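Local coordinates for mRNA export factor (Human herpesvirus 1, PDB 4YXP), which regulates viral gene expression as a homodimer, carrying intronless viral mRNAs out of the nucleus, inhibiting host splicing and helping shut off host protein synthesis, at residues Ile185-Ile188 with Ala189-Val192; Leu199-Arg202 with Val203-Val207; Pro65-Ala68 with Glu69-Arg72; Asp41-Gly45 with Gln46-Ala50. All coordinates share one frame; numbering follows the deposited sequence.

This chain is the folded C-terminal part of ICP27, which forms an intertwined dimer. All four contacts are local, yet they sit in very different surroundings. Interactions 1 and 2 belong to helix 188-204 within the zinc finger: the first is buried and caps its start, the second is partly buried and ends it, their centres about 20 Å apart. Interactions 3 and 4 lie in irregular chain between helix 25-38 and helix 75-91, where a helix-like turn and two tight beta turns replace regular structure. Interaction 3 is at the surface, whereas interaction 4 buries two phenylalanines. A carboxylate gripping backbone N-H groups marks interaction 1, and paired arginines mark interaction 2. Interactions 1, 3 and 4 also touch the second subunit.

Interaction 1 (Ile185-Ile188 with Ala189-Val192); sequences IKDI and ASFV
The Phe191 ring has the CG2 methyl of Ile185 at its edge, near its plane, while CD1 of Ile188 approaches obliquely. Ile185 CG2 also lies 3.7 Å from Phe191 CB, so branched Ile185 covers the base of the aromatic side chain. Ile188 CD1 reaches one turn on to Val192 CG2, the two side chains lying side by side. The other flat group, the Asp187 carboxylate, takes two firm bonds on OD1. Ser190 N comes from above the carboxylate plane, 2.9 Å from Asp187 OD1, and Ser190 OG donates from the anti side at 2.6 Å to the same oxygen. At chi1 84° the carboxylate is tucked over its own backbone, flanked by N and C, and so faces the first turn; there OD2 accepts a weak bond from Ala189 N and a further one from Tyr164 OH. Ser190 OG in turn receives Lys186 N at 3.0 Å, tying the preceding loop to the helix. Short, anionic aspartate suits a helix start, whose first N-H groups have no carbonyl of a preceding turn to bond to and whose dipole probably stabilises its charge. This is a classic aspartate N-cap, here opening helix 188-204 of the CHC2-type zinc finger.

Interaction 2 (Leu199-Arg202 with Val203-Val207); sequences LANR and VERGV
Arg205 folds back across Asn201 and runs beside Arg202. Its CB lies 3.6 Å from Asn201 O, and CG packs closer to that carbonyl oxygen. CD, the next carbon, turns past the Asn201 amide, 3.7 Å from OD1. A bend at chi3 (-34°) then swings the guanidinium back over the preceding turn. There CZ is 3.5 Å from Arg202 CD, which lies over one face of the group, and NH2 comes within 3.0 Å of the same carbon. On the other branch, NH1 is 2.8 Å from Asn201 OD1, but its N-H does not point at the oxygen, and no hydrogen bond forms; the amide and guanidinium planes are almost perpendicular.

The two arginines point the same way, their guanidinium planes 25° apart; Arg205 NH2 stands 3.4 Å from Arg202 NE, a like-charge approach that probably costs energy. Beside them a water accepts from Asn201 ND2 and donates to Glu204 OE2, as suits polar side chains at a partly exposed helix end. On the inner side, small Ala200 fits against Thr146 and Ala147 of helix 146-167. Gly206, readily adopting positive phi (63°), turns the chain out of helix 188-204 in a Schellman motif, the classic C-terminal helix cap.

Interaction 3 (Pro65-Ala68 with Glu69-Arg72); sequences PFDA and ETRR
Asp67 O receives the backbone N of Arg71 at 2.9 Å. The bond is fairly straight (N-H...O 159°), and the donor lies close to the line of the C=O bond, so this four-residue link closes a single helix-like turn in otherwise irregular chain. Ala68, Glu69 and Thr70 have helical backbone angles inside it. The end of the Asp67 side chain comes close to Thr70, but OD2 is modelled too near the threonine hydroxyl, and any bond there is doubtful.

Across the turn, Phe66 meets the aliphatic part of Arg71. CE1 of the ring lies 3.3 Å from Arg71 CG, and CZ is 3.4 Å from Arg71 CB. The methylenes approach the ring obliquely, and bends at chi2 and chi3 lead the guanidinium away, its plane 61° from that of the ring. Arginine suits this spot because its carbons can pack on an aromatic while its charged end leaves. Arg72, by contrast, is extended: NH1 makes a long salt bridge to Glu69 OE1, which lies at the edge of the guanidinium, and NH2 is hydrogen-bonded to the carbonyl oxygen of Asn272 and to the C-terminal carboxylate of Phe275, both of the second subunit, where a cation is well placed. The turn thus lies between helix 56-59, where Arg71 packs on Pro57 and Val58, and helix 75-91, with the other subunit's dimerization tail against it.

Interaction 4 (Asp41-Gly45 with Gln46-Ala50); sequences DPFGG and QPFPA
Two overlapping beta turns shape this contact: a type I turn from Asp41 to Gly44 runs into a type I' turn from Phe43 to Gln46. Gln46 N closes the second, bonding to Phe43 O at 2.9 Å; the N-H points well at the oxygen (165°), although the donor stands above the carbonyl plane. The first turn is closed by Gly44 N on Asp41 O at 2.8 Å, and Pro42, with its fixed phi, suits its second position. Gly44 and Gly45 fill the centre of the type I' turn. Both have positive phi, and at Gly45 a side chain would also press on the carbonyl oxygen before it.

Reversal of the chain brings Phe43 beside Pro47 and Phe48. The CB of Phe43 points toward 46-50, the chain that follows the turns, and lies 3.9 Å from Pro47 CA. With chi1 at -75°, CG is anti to the carbonyl carbon, and the ring lies with CG and CD1 along Pro47 CA. Further out, Phe43 CE1 meets Phe48 CE2 at 4.2 Å. The two rings meet obliquely, centroids 5.9 Å apart, so large apolar side chains build a small aromatic cluster beneath exposed turns. His265 of the second subunit joins it, edge-to-face with Phe43 and packed on Phe48. This double turn lies in the loop between helix 25-38 and helix 56-59; Phe43 rests on Thr98 and Met102 of helix 93-109, while Phe48 touches Leu59 of helix 56-59.

Interaction 1 (Ile185-Ile188 with Ala189-Val192)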
ATOM      1  N   ILE B 185     -10.189 -21.122  -3.564  1.00 31.06           N
ATOM      2  CA  ILE B 185     -10.157 -20.367  -4.813  1.00 29.73           C
ATOM      3  C   ILE B 185     -11.392 -20.693  -5.646  1.00 32.17           C
ATOM      4  O   ILE B 185     -11.582 -21.835  -6.071  1.00 33.91           O
ATOM      5  CB  ILE B 185      -8.862 -20.653  -5.596  1.00 27.71           C
ATOM      6  CG1 ILE B 185      -7.645 -20.245  -4.754  1.00 27.08           C
ATOM      7  CG2 ILE B 185      -8.876 -19.920  -6.936  1.00 25.90           C
ATOM      8  CD1 ILE B 185      -6.300 -20.560  -5.390  1.00 26.47           C
ATOM      9  N   LYS B 186     -12.229 -19.685  -5.877  1.00 33.02           N
ATOM     10  CA  LYS B 186     -13.458 -19.865  -6.648  1.00 35.12           C
ATOM     11  C   LYS B 186     -13.664 -18.751  -7.672  1.00 34.65           C
ATOM     12  O   LYS B 186     -14.665 -18.733  -8.385  1.00 35.20           O
ATOM     13  CB  LYS B 186     -14.666 -19.929  -5.711  1.00 35.70           C
ATOM     14  CG  LYS B 186     -14.635 -21.077  -4.712  1.00 37.21           C
ATOM     15  CD  LYS B 186     -14.664 -22.442  -5.395  1.00 40.56           C
ATOM     16  CE  LYS B 186     -14.592 -23.566  -4.372  1.00 43.31           C
ATOM     17  NZ  LYS B 186     -14.285 -24.888  -4.986  1.00 45.25           N
ATOM     18  N   ASP B 187     -12.717 -17.822  -7.745  1.00 32.35           N
ATOM     19  CA  ASP B 187     -12.811 -16.708  -8.681  1.00 32.40           C
ATOM     20  C   ASP B 187     -11.445 -16.051  -8.829  1.00 30.79           C
ATOM     21  O   ASP B 187     -10.472 -16.491  -8.217  1.00 29.59           O
ATOM     22  CB  ASP B 187     -13.846 -15.683  -8.207  1.00 33.73           C
ATOM     23  CG  ASP B 187     -13.272 -14.696  -7.203  1.00 32.80           C
ATOM     24  OD1 ASP B 187     -12.715 -15.139  -6.175  1.00 31.58           O
ATOM     25  OD2 ASP B 187     -13.367 -13.477  -7.452  1.00 33.18           O
ATOM     26  N   ILE B 188     -11.371 -14.993  -9.630  1.00 30.98           N
ATOM     27  CA  ILE B 188     -10.090 -14.350  -9.906  1.00 29.77           C
ATOM     28  C   ILE B 188      -9.528 -13.662  -8.659  1.00 28.02           C
ATOM     29  O   ILE B 188      -8.317 -13.693  -8.421  1.00 26.72           O
ATOM     30  CB  ILE B 188     -10.214 -13.347 -11.077  1.00 30.23           C
ATOM     31  CG1 ILE B 188      -8.851 -12.728 -11.406  1.00 28.92           C
ATOM     32  CG2 ILE B 188     -11.228 -12.250 -10.759  1.00 31.45           C
ATOM     33  CD1 ILE B 188      -7.816 -13.727 -11.884  1.00 29.79           C
ATOM     34  N   ALA B 189     -10.388 -13.038  -7.863  1.00 27.17           N
ATOM     35  CA  ALA B 189      -9.918 -12.330  -6.680  1.00 24.87           C
ATOM     36  C   ALA B 189      -9.290 -13.303  -5.692  1.00 23.42           C
ATOM     37  O   ALA B 189      -8.176 -13.079  -5.216  1.00 24.65           O
ATOM     38  CB  ALA B 189     -11.052 -11.562  -6.022  1.00 26.44           C
ATOM     39  N   SER B 190      -9.999 -14.383  -5.382  1.00 23.35           N
ATOM     40  CA  SER B 190      -9.480 -15.369  -4.442  1.00 25.53           C
ATOM     41  C   SER B 190      -8.259 -16.083  -5.029  1.00 25.78           C
ATOM     42  O   SER B 190      -7.347 -16.456  -4.296  1.00 26.74           O
ATOM     43  CB  SER B 190     -10.565 -16.382  -4.055  1.00 27.77           C
ATOM     44  OG  SER B 190     -11.172 -16.972  -5.186  1.00 29.68           O
ATOM     45  N   PHE B 191      -8.233 -16.261  -6.346  1.00 23.97           N
ATOM     46  CA  PHE B 191      -7.060 -16.854  -6.995  1.00 23.74           C
ATOM     47  C   PHE B 191      -5.819 -16.005  -6.749  1.00 23.54           C
ATOM     48  O   PHE B 191      -4.795 -16.498  -6.264  1.00 23.00           O
ATOM     49  CB  PHE B 191      -7.273 -17.015  -8.503  1.00 24.57           C
ATOM     50  CG  PHE B 191      -6.022 -17.417  -9.242  1.00 24.90           C
ATOM     51  CD1 PHE B 191      -5.604 -18.737  -9.254  1.00 26.49           C
ATOM     52  CD2 PHE B 191      -5.256 -16.472  -9.901  1.00 24.58           C
ATOM     53  CE1 PHE B 191      -4.447 -19.110  -9.919  1.00 27.08           C
ATOM     54  CE2 PHE B 191      -4.096 -16.837 -10.570  1.00 25.41           C
ATOM     55  CZ  PHE B 191      -3.692 -18.156 -10.578  1.00 26.17           C
ATOM     56  N   VAL B 192      -5.912 -14.726  -7.091  1.00 23.96           N
ATOM     57  CA  VAL B 192      -4.774 -13.826  -6.984  1.00 23.30           C
ATOM     58  C   VAL B 192      -4.253 -13.771  -5.547  1.00 22.58           C
ATOM     59  O   VAL B 192      -3.055 -13.875  -5.306  1.00 20.75           O
ATOM     60  CB  VAL B 192      -5.142 -12.415  -7.493  1.00 24.35           C
ATOM     61  CG1 VAL B 192      -4.043 -11.405  -7.164  1.00 24.14           C
ATOM     62  CG2 VAL B 192      -5.386 -12.448  -8.995  1.00 25.47           C
TER

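Interaction 2 (Leu199-Arg202 with Val203-Val207)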
ATOM      1  N   LEU B 199       2.654 -18.273  -2.068  1.00 25.18           N
ATOM      2  CA  LEU B 199       4.010 -18.083  -2.565  1.00 25.36           C
ATOM      3  C   LEU B 199       4.819 -17.222  -1.590  1.00 23.75           C
ATOM      4  O   LEU B 199       5.951 -17.557  -1.254  1.00 22.39           O
ATOM      5  CB  LEU B 199       3.985 -17.449  -3.958  1.00 25.33           C
ATOM      6  CG  LEU B 199       5.320 -17.321  -4.693  1.00 26.73           C
ATOM      7  CD1 LEU B 199       6.000 -18.677  -4.851  1.00 27.14           C
ATOM      8  CD2 LEU B 199       5.112 -16.679  -6.056  1.00 27.91           C
ATOM      9  N   ALA B 200       4.232 -16.122  -1.126  1.00 23.14           N
ATOM     10  CA  ALA B 200       4.915 -15.244  -0.180  1.00 23.78           C
ATOM     11  C   ALA B 200       5.268 -15.990   1.105  1.00 26.66           C
ATOM     12  O   ALA B 200       6.332 -15.771   1.689  1.00 29.67           O
ATOM     13  CB  ALA B 200       4.057 -14.027   0.136  1.00 23.10           C
ATOM     14  N   ASN B 201       4.376 -16.873   1.537  1.00 27.43           N
ATOM     15  CA  ASN B 201       4.594 -17.643   2.756  1.00 29.66           C
ATOM     16  C   ASN B 201       5.825 -18.538   2.633  1.00 30.06           C
ATOM     17  O   ASN B 201       6.649 -18.589   3.541  1.00 30.24           O
ATOM     18  CB  ASN B 201       3.364 -18.491   3.090  1.00 30.53           C
ATOM     19  CG  ASN B 201       3.593 -19.404   4.279  1.00 31.65           C
ATOM     20  OD1 ASN B 201       3.865 -20.597   4.121  1.00 32.43           O
ATOM     21  ND2 ASN B 201       3.491 -18.847   5.478  1.00 31.57           N
ATOM     22  N   ARG B 202       5.948 -19.242   1.512  1.00 29.47           N
ATOM     23  CA  ARG B 202       7.086 -20.132   1.303  1.00 31.64           C
ATOM     24  C   ARG B 202       8.384 -19.332   1.230  1.00 29.73           C
ATOM     25  O   ARG B 202       9.430 -19.786   1.698  1.00 30.12           O
ATOM     26  CB  ARG B 202       6.916 -20.957   0.027  1.00 37.44           C
ATOM     27  CG  ARG B 202       5.615 -21.736  -0.063  1.00 45.61           C
ATOM     28  CD  ARG B 202       5.466 -22.764   1.044  1.00 54.99           C
ATOM     29  NE  ARG B 202       4.285 -23.596   0.832  1.00 62.75           N
ATOM     30  CZ  ARG B 202       3.037 -23.213   1.094  1.00 67.30           C
ATOM     31  NH1 ARG B 202       2.794 -22.004   1.587  1.00 67.64           N
ATOM     32  NH2 ARG B 202       2.027 -24.042   0.862  1.00 69.34           N
ATOM     33  N   VAL B 203       8.318 -18.144   0.636  1.00 28.27           N
ATOM     34  CA  VAL B 203       9.490 -17.281   0.538  1.00 29.06           C
ATOM     35  C   VAL B 203       9.994 -16.921   1.934  1.00 33.58           C
ATOM     36  O   VAL B 203      11.183 -17.056   2.225  1.00 33.08           O
ATOM     37  CB  VAL B 203       9.185 -16.009  -0.280  1.00 26.03           C
ATOM     38  CG1 VAL B 203      10.305 -14.977  -0.133  1.00 26.44           C
ATOM     39  CG2 VAL B 203       8.991 -16.360  -1.751  1.00 25.54           C
ATOM     40  N   GLU B 204       9.093 -16.463   2.798  1.00 38.05           N
ATOM     41  CA  GLU B 204       9.502 -15.985   4.113  1.00 42.98           C
ATOM     42  C   GLU B 204       9.917 -17.135   5.030  1.00 43.68           C
ATOM     43  O   GLU B 204      10.580 -16.908   6.039  1.00 45.34           O
ATOM     44  CB  GLU B 204       8.385 -15.160   4.767  1.00 49.92           C
ATOM     45  CG  GLU B 204       7.148 -15.941   5.180  1.00 57.86           C
ATOM     46  CD  GLU B 204       6.130 -15.067   5.903  1.00 63.47           C
ATOM     47  OE1 GLU B 204       6.276 -14.870   7.128  1.00 66.50           O
ATOM     48  OE2 GLU B 204       5.187 -14.573   5.245  1.00 63.91           O
ATOM     49  N   ARG B 205       9.543 -18.364   4.679  1.00 43.41           N
ATOM     50  CA  ARG B 205       9.974 -19.533   5.448  1.00 47.08           C
ATOM     51  C   ARG B 205      11.367 -19.998   5.011  1.00 48.04           C
ATOM     52  O   ARG B 205      11.921 -20.937   5.582  1.00 48.65           O
ATOM     53  CB  ARG B 205       8.967 -20.683   5.313  1.00 50.84           C
ATOM     54  CG  ARG B 205       7.609 -20.394   5.959  1.00 55.34           C
ATOM     55  CD  ARG B 205       6.743 -21.642   6.126  1.00 60.06           C
ATOM     56  NE  ARG B 205       6.918 -22.623   5.051  1.00 62.83           N
ATOM     57  CZ  ARG B 205       5.935 -23.319   4.479  1.00 63.62           C
ATOM     58  NH1 ARG B 205       4.671 -23.152   4.851  1.00 64.07           N
ATOM     59  NH2 ARG B 205       6.220 -24.190   3.521  1.00 63.29           N
ATOM     60  N   GLY B 206      11.924 -19.343   3.998  1.00 48.85           N
ATOM     61  CA  GLY B 206      13.294 -19.593   3.582  1.00 51.17           C
ATOM     62  C   GLY B 206      13.585 -20.989   3.058  1.00 51.61           C
ATOM     63  O   GLY B 206      14.694 -21.498   3.224  1.00 52.58           O
ATOM     64  N   VAL B 207      12.602 -21.608   2.416  1.00 52.22           N
ATOM     65  CA  VAL B 207      12.784 -22.945   1.862  1.00 54.94           C
ATOM     66  C   VAL B 207      13.872 -22.926   0.794  1.00 53.34           C
ATOM     67  O   VAL B 207      14.117 -21.899   0.160  1.00 54.03           O
ATOM     68  CB  VAL B 207      11.466 -23.501   1.279  1.00 57.44           C
ATOM     69  CG1 VAL B 207      10.406 -23.610   2.364  1.00 58.97           C
ATOM     70  CG2 VAL B 207      10.973 -22.634   0.123  1.00 56.10           C
TER
HETATM   71  O   HOH W   1       2.624 -15.737   5.397  1.00 38.52           O

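Interaction 3 (Pro65-Ala68 with Glu69-Arg72)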
ATOM      1  N   PRO B  65      12.513   5.814 -16.012  1.00 69.03           N
ATOM      2  CA  PRO B  65      11.355   4.983 -15.659  1.00 64.79           C
ATOM      3  C   PRO B  65      11.127   3.784 -16.583  1.00 59.43           C
ATOM      4  O   PRO B  65      11.279   3.885 -17.799  1.00 60.78           O
ATOM      5  CB  PRO B  65      10.186   5.967 -15.759  1.00 67.24           C
ATOM      6  CG  PRO B  65      10.786   7.277 -15.412  1.00 71.05           C
ATOM      7  CD  PRO B  65      12.189   7.251 -15.958  1.00 72.75           C
ATOM      8  N   PHE B  66      10.766   2.656 -15.979  1.00 52.89           N
ATOM      9  CA  PHE B  66      10.442   1.432 -16.703  1.00 47.07           C
ATOM     10  C   PHE B  66       9.348   1.692 -17.738  1.00 47.46           C
ATOM     11  O   PHE B  66       8.329   2.311 -17.429  1.00 46.20           O
ATOM     12  CB  PHE B  66      10.004   0.353 -15.706  1.00 41.19           C
ATOM     13  CG  PHE B  66       9.707  -0.985 -16.326  1.00 37.01           C
ATOM     14  CD1 PHE B  66      10.730  -1.862 -16.644  1.00 34.44           C
ATOM     15  CD2 PHE B  66       8.399  -1.378 -16.558  1.00 36.65           C
ATOM     16  CE1 PHE B  66      10.453  -3.102 -17.199  1.00 32.36           C
ATOM     17  CE2 PHE B  66       8.117  -2.611 -17.112  1.00 34.46           C
ATOM     18  CZ  PHE B  66       9.144  -3.475 -17.433  1.00 32.02           C
ATOM     19  N   ASP B  67       9.563   1.230 -18.967  1.00 48.91           N
ATOM     20  CA  ASP B  67       8.588   1.437 -20.035  1.00 51.23           C
ATOM     21  C   ASP B  67       7.912   0.125 -20.418  1.00 47.66           C
ATOM     22  O   ASP B  67       8.516  -0.733 -21.061  1.00 46.78           O
ATOM     23  CB  ASP B  67       9.253   2.058 -21.262  1.00 56.38           C
ATOM     24  CG  ASP B  67       8.251   2.444 -22.329  1.00 60.16           C
ATOM     25  OD1 ASP B  67       7.128   2.861 -21.972  1.00 61.71           O
ATOM     26  OD2 ASP B  67       8.585   2.330 -23.524  1.00 61.74           O
ATOM     27  N   ALA B  68       6.649  -0.010 -20.028  1.00 46.20           N
ATOM     28  CA  ALA B  68       5.904  -1.251 -20.208  1.00 43.95           C
ATOM     29  C   ALA B  68       5.855  -1.713 -21.665  1.00 44.62           C
ATOM     30  O   ALA B  68       5.916  -2.911 -21.937  1.00 43.27           O
ATOM     31  CB  ALA B  68       4.489  -1.088 -19.667  1.00 44.58           C
ATOM     32  N   GLU B  69       5.742  -0.776 -22.601  1.00 47.84           N
ATOM     33  CA  GLU B  69       5.606  -1.145 -24.007  1.00 52.75           C
ATOM     34  C   GLU B  69       6.951  -1.529 -24.616  1.00 51.06           C
ATOM     35  O   GLU B  69       7.023  -2.453 -25.424  1.00 48.27           O
ATOM     36  CB  GLU B  69       4.966  -0.006 -24.811  1.00 61.79           C
ATOM     37  CG  GLU B  69       3.469   0.182 -24.556  1.00 68.83           C
ATOM     38  CD  GLU B  69       2.675  -1.114 -24.682  1.00 72.34           C
ATOM     39  OE1 GLU B  69       2.824  -1.813 -25.709  1.00 73.79           O
ATOM     40  OE2 GLU B  69       1.908  -1.435 -23.746  1.00 73.15           O
ATOM     41  N   THR B  70       8.013  -0.829 -24.231  1.00 54.23           N
ATOM     42  CA  THR B  70       9.349  -1.182 -24.700  1.00 56.27           C
ATOM     43  C   THR B  70       9.766  -2.530 -24.123  1.00 51.72           C
ATOM     44  O   THR B  70      10.360  -3.357 -24.820  1.00 54.67           O
ATOM     45  CB  THR B  70      10.399  -0.121 -24.312  1.00 59.03           C
ATOM     46  OG1 THR B  70      10.010   1.155 -24.833  1.00 63.30           O
ATOM     47  CG2 THR B  70      11.771  -0.488 -24.871  1.00 59.41           C
ATOM     48  N   ARG B  71       9.453  -2.750 -22.849  1.00 43.24           N
ATOM     49  CA  ARG B  71       9.870  -3.968 -22.161  1.00 36.18           C
ATOM     50  C   ARG B  71       8.817  -5.074 -22.247  1.00 29.95           C
ATOM     51  O   ARG B  71       8.859  -6.034 -21.481  1.00 26.19           O
ATOM     52  CB  ARG B  71      10.180  -3.676 -20.685  1.00 39.59           C
ATOM     53  CG  ARG B  71      11.175  -2.542 -20.419  1.00 46.34           C
ATOM     54  CD  ARG B  71      12.238  -2.381 -21.498  1.00 53.41           C
ATOM     55  NE  ARG B  71      12.907  -3.635 -21.836  1.00 56.09           N
ATOM     56  CZ  ARG B  71      13.816  -3.758 -22.799  1.00 60.03           C
ATOM     57  NH1 ARG B  71      14.370  -4.938 -23.045  1.00 60.34           N
ATOM     58  NH2 ARG B  71      14.171  -2.700 -23.519  1.00 62.93           N
ATOM     59  N   ARG B  72       7.881  -4.949 -23.180  1.00 30.68           N
ATOM     60  CA  ARG B  72       6.860  -5.973 -23.351  1.00 31.94           C
ATOM     61  C   ARG B  72       7.443  -7.206 -24.038  1.00 32.79           C
ATOM     62  O   ARG B  72       8.243  -7.092 -24.968  1.00 34.53           O
ATOM     63  CB  ARG B  72       5.678  -5.436 -24.160  1.00 34.21           C
ATOM     64  CG  ARG B  72       4.462  -6.354 -24.142  1.00 34.20           C
ATOM     65  CD  ARG B  72       3.215  -5.651 -24.651  1.00 36.14           C
ATOM     66  NE  ARG B  72       2.030  -6.497 -24.556  1.00 36.54           N
ATOM     67  CZ  ARG B  72       0.785  -6.070 -24.743  1.00 38.72           C
ATOM     68  NH1 ARG B  72       0.552  -4.797 -25.032  1.00 38.99           N
ATOM     69  NH2 ARG B  72      -0.230  -6.915 -24.633  1.00 40.51           N
TER

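Interaction 4 (Asp41-Gly45 with Gln46-Ala50)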
ATOM      1  N   ASP B  41      24.227   4.862  -7.139  1.00 35.74           N
ATOM      2  CA  ASP B  41      24.953   3.686  -7.605  1.00 35.49           C
ATOM      3  C   ASP B  41      24.677   2.516  -6.666  1.00 35.14           C
ATOM      4  O   ASP B  41      25.579   2.035  -5.985  1.00 36.30           O
ATOM      5  CB  ASP B  41      26.452   3.980  -7.677  1.00 38.52           C
ATOM      6  CG  ASP B  41      27.244   2.845  -8.304  1.00 39.74           C
ATOM      7  OD1 ASP B  41      26.633   1.955  -8.933  1.00 40.62           O
ATOM      8  OD2 ASP B  41      28.486   2.854  -8.175  1.00 39.71           O
ATOM      9  N   PRO B  42      23.420   2.055  -6.631  1.00 34.27           N
ATOM     10  CA  PRO B  42      22.978   1.067  -5.640  1.00 33.83           C
ATOM     11  C   PRO B  42      23.694  -0.276  -5.743  1.00 32.91           C
ATOM     12  O   PRO B  42      23.849  -0.954  -4.731  1.00 34.20           O
ATOM     13  CB  PRO B  42      21.484   0.911  -5.943  1.00 33.22           C
ATOM     14  CG  PRO B  42      21.324   1.346  -7.352  1.00 34.15           C
ATOM     15  CD  PRO B  42      22.350   2.408  -7.579  1.00 35.05           C
ATOM     16  N   PHE B  43      24.125  -0.657  -6.938  1.00 31.61           N
ATOM     17  CA  PHE B  43      24.841  -1.918  -7.101  1.00 31.33           C
ATOM     18  C   PHE B  43      26.288  -1.769  -6.651  1.00 36.08           C
ATOM     19  O   PHE B  43      27.005  -2.757  -6.507  1.00 37.45           O
ATOM     20  CB  PHE B  43      24.766  -2.399  -8.551  1.00 30.12           C
ATOM     21  CG  PHE B  43      23.426  -2.962  -8.924  1.00 28.98           C
ATOM     22  CD1 PHE B  43      23.109  -4.279  -8.631  1.00 29.32           C
ATOM     23  CD2 PHE B  43      22.480  -2.178  -9.556  1.00 29.32           C
ATOM     24  CE1 PHE B  43      21.878  -4.804  -8.964  1.00 29.02           C
ATOM     25  CE2 PHE B  43      21.241  -2.699  -9.897  1.00 28.41           C
ATOM     26  CZ  PHE B  43      20.940  -4.011  -9.598  1.00 28.26           C
ATOM     27  N   GLY B  44      26.704  -0.524  -6.434  1.00 39.22           N
ATOM     28  CA  GLY B  44      27.989  -0.215  -5.835  1.00 44.70           C
ATOM     29  C   GLY B  44      29.146  -1.111  -6.226  1.00 48.39           C
ATOM     30  O   GLY B  44      29.783  -1.717  -5.363  1.00 52.65           O
ATOM     31  N   GLY B  45      29.418  -1.201  -7.522  1.00 47.12           N
ATOM     32  CA  GLY B  45      30.585  -1.918  -8.002  1.00 49.41           C
ATOM     33  C   GLY B  45      30.344  -3.356  -8.424  1.00 49.33           C
ATOM     34  O   GLY B  45      31.215  -3.971  -9.041  1.00 51.55           O
ATOM     35  N   GLN B  46      29.175  -3.901  -8.097  1.00 46.16           N
ATOM     36  CA  GLN B  46      28.860  -5.282  -8.457  1.00 45.19           C
ATOM     37  C   GLN B  46      27.495  -5.398  -9.129  1.00 39.51           C
ATOM     38  O   GLN B  46      26.562  -5.970  -8.564  1.00 35.93           O
ATOM     39  CB  GLN B  46      28.909  -6.185  -7.222  1.00 50.07           C
ATOM     40  CG  GLN B  46      30.297  -6.324  -6.617  1.00 60.07           C
ATOM     41  CD  GLN B  46      30.491  -7.644  -5.892  1.00 66.68           C
ATOM     42  OE1 GLN B  46      29.939  -8.672  -6.286  1.00 66.89           O
ATOM     43  NE2 GLN B  46      31.280  -7.621  -4.825  1.00 71.57           N
ATOM     44  N   PRO B  47      27.376  -4.850 -10.346  1.00 40.29           N
ATOM     45  CA  PRO B  47      26.149  -4.966 -11.134  1.00 38.57           C
ATOM     46  C   PRO B  47      26.003  -6.352 -11.753  1.00 37.51           C
ATOM     47  O   PRO B  47      26.951  -7.136 -11.700  1.00 39.47           O
ATOM     48  CB  PRO B  47      26.335  -3.902 -12.215  1.00 39.37           C
ATOM     49  CG  PRO B  47      27.810  -3.848 -12.416  1.00 42.59           C
ATOM     50  CD  PRO B  47      28.423  -4.100 -11.065  1.00 43.50           C
ATOM     51  N   PHE B  48      24.839  -6.653 -12.321  1.00 34.51           N
ATOM     52  CA  PHE B  48      24.685  -7.869 -13.109  1.00 35.35           C
ATOM     53  C   PHE B  48      25.616  -7.801 -14.318  1.00 38.36           C
ATOM     54  O   PHE B  48      25.661  -6.777 -14.998  1.00 39.18           O
ATOM     55  CB  PHE B  48      23.243  -8.049 -13.594  1.00 33.60           C
ATOM     56  CG  PHE B  48      22.272  -8.473 -12.523  1.00 30.91           C
ATOM     57  CD1 PHE B  48      22.385  -9.709 -11.910  1.00 30.31           C
ATOM     58  CD2 PHE B  48      21.220  -7.647 -12.163  1.00 29.56           C
ATOM     59  CE1 PHE B  48      21.483 -10.103 -10.938  1.00 29.76           C
ATOM     60  CE2 PHE B  48      20.315  -8.036 -11.198  1.00 28.11           C
ATOM     61  CZ  PHE B  48      20.445  -9.263 -10.582  1.00 28.11           C
ATOM     62  N   PRO B  49      26.370  -8.881 -14.589  1.00 40.30           N
ATOM     63  CA  PRO B  49      27.031  -8.945 -15.897  1.00 43.65           C
ATOM     64  C   PRO B  49      25.985  -9.002 -17.005  1.00 44.31           C
ATOM     65  O   PRO B  49      25.010  -9.744 -16.861  1.00 43.45           O
ATOM     66  CB  PRO B  49      27.847 -10.242 -15.829  1.00 45.63           C
ATOM     67  CG  PRO B  49      27.977 -10.549 -14.370  1.00 45.02           C
ATOM     68  CD  PRO B  49      26.734 -10.021 -13.730  1.00 40.89           C
ATOM     69  N   ALA B  50      26.166  -8.240 -18.080  1.00 46.56           N
ATOM     70  CA  ALA B  50      25.121  -8.118 -19.097  1.00 47.85           C
ATOM     71  C   ALA B  50      25.630  -8.354 -20.519  1.00 52.42           C
ATOM     72  O   ALA B  50      24.928  -8.063 -21.489  1.00 54.41           O
ATOM     73  CB  ALA B  50      24.475  -6.746 -19.003  1.00 46.17           C
TER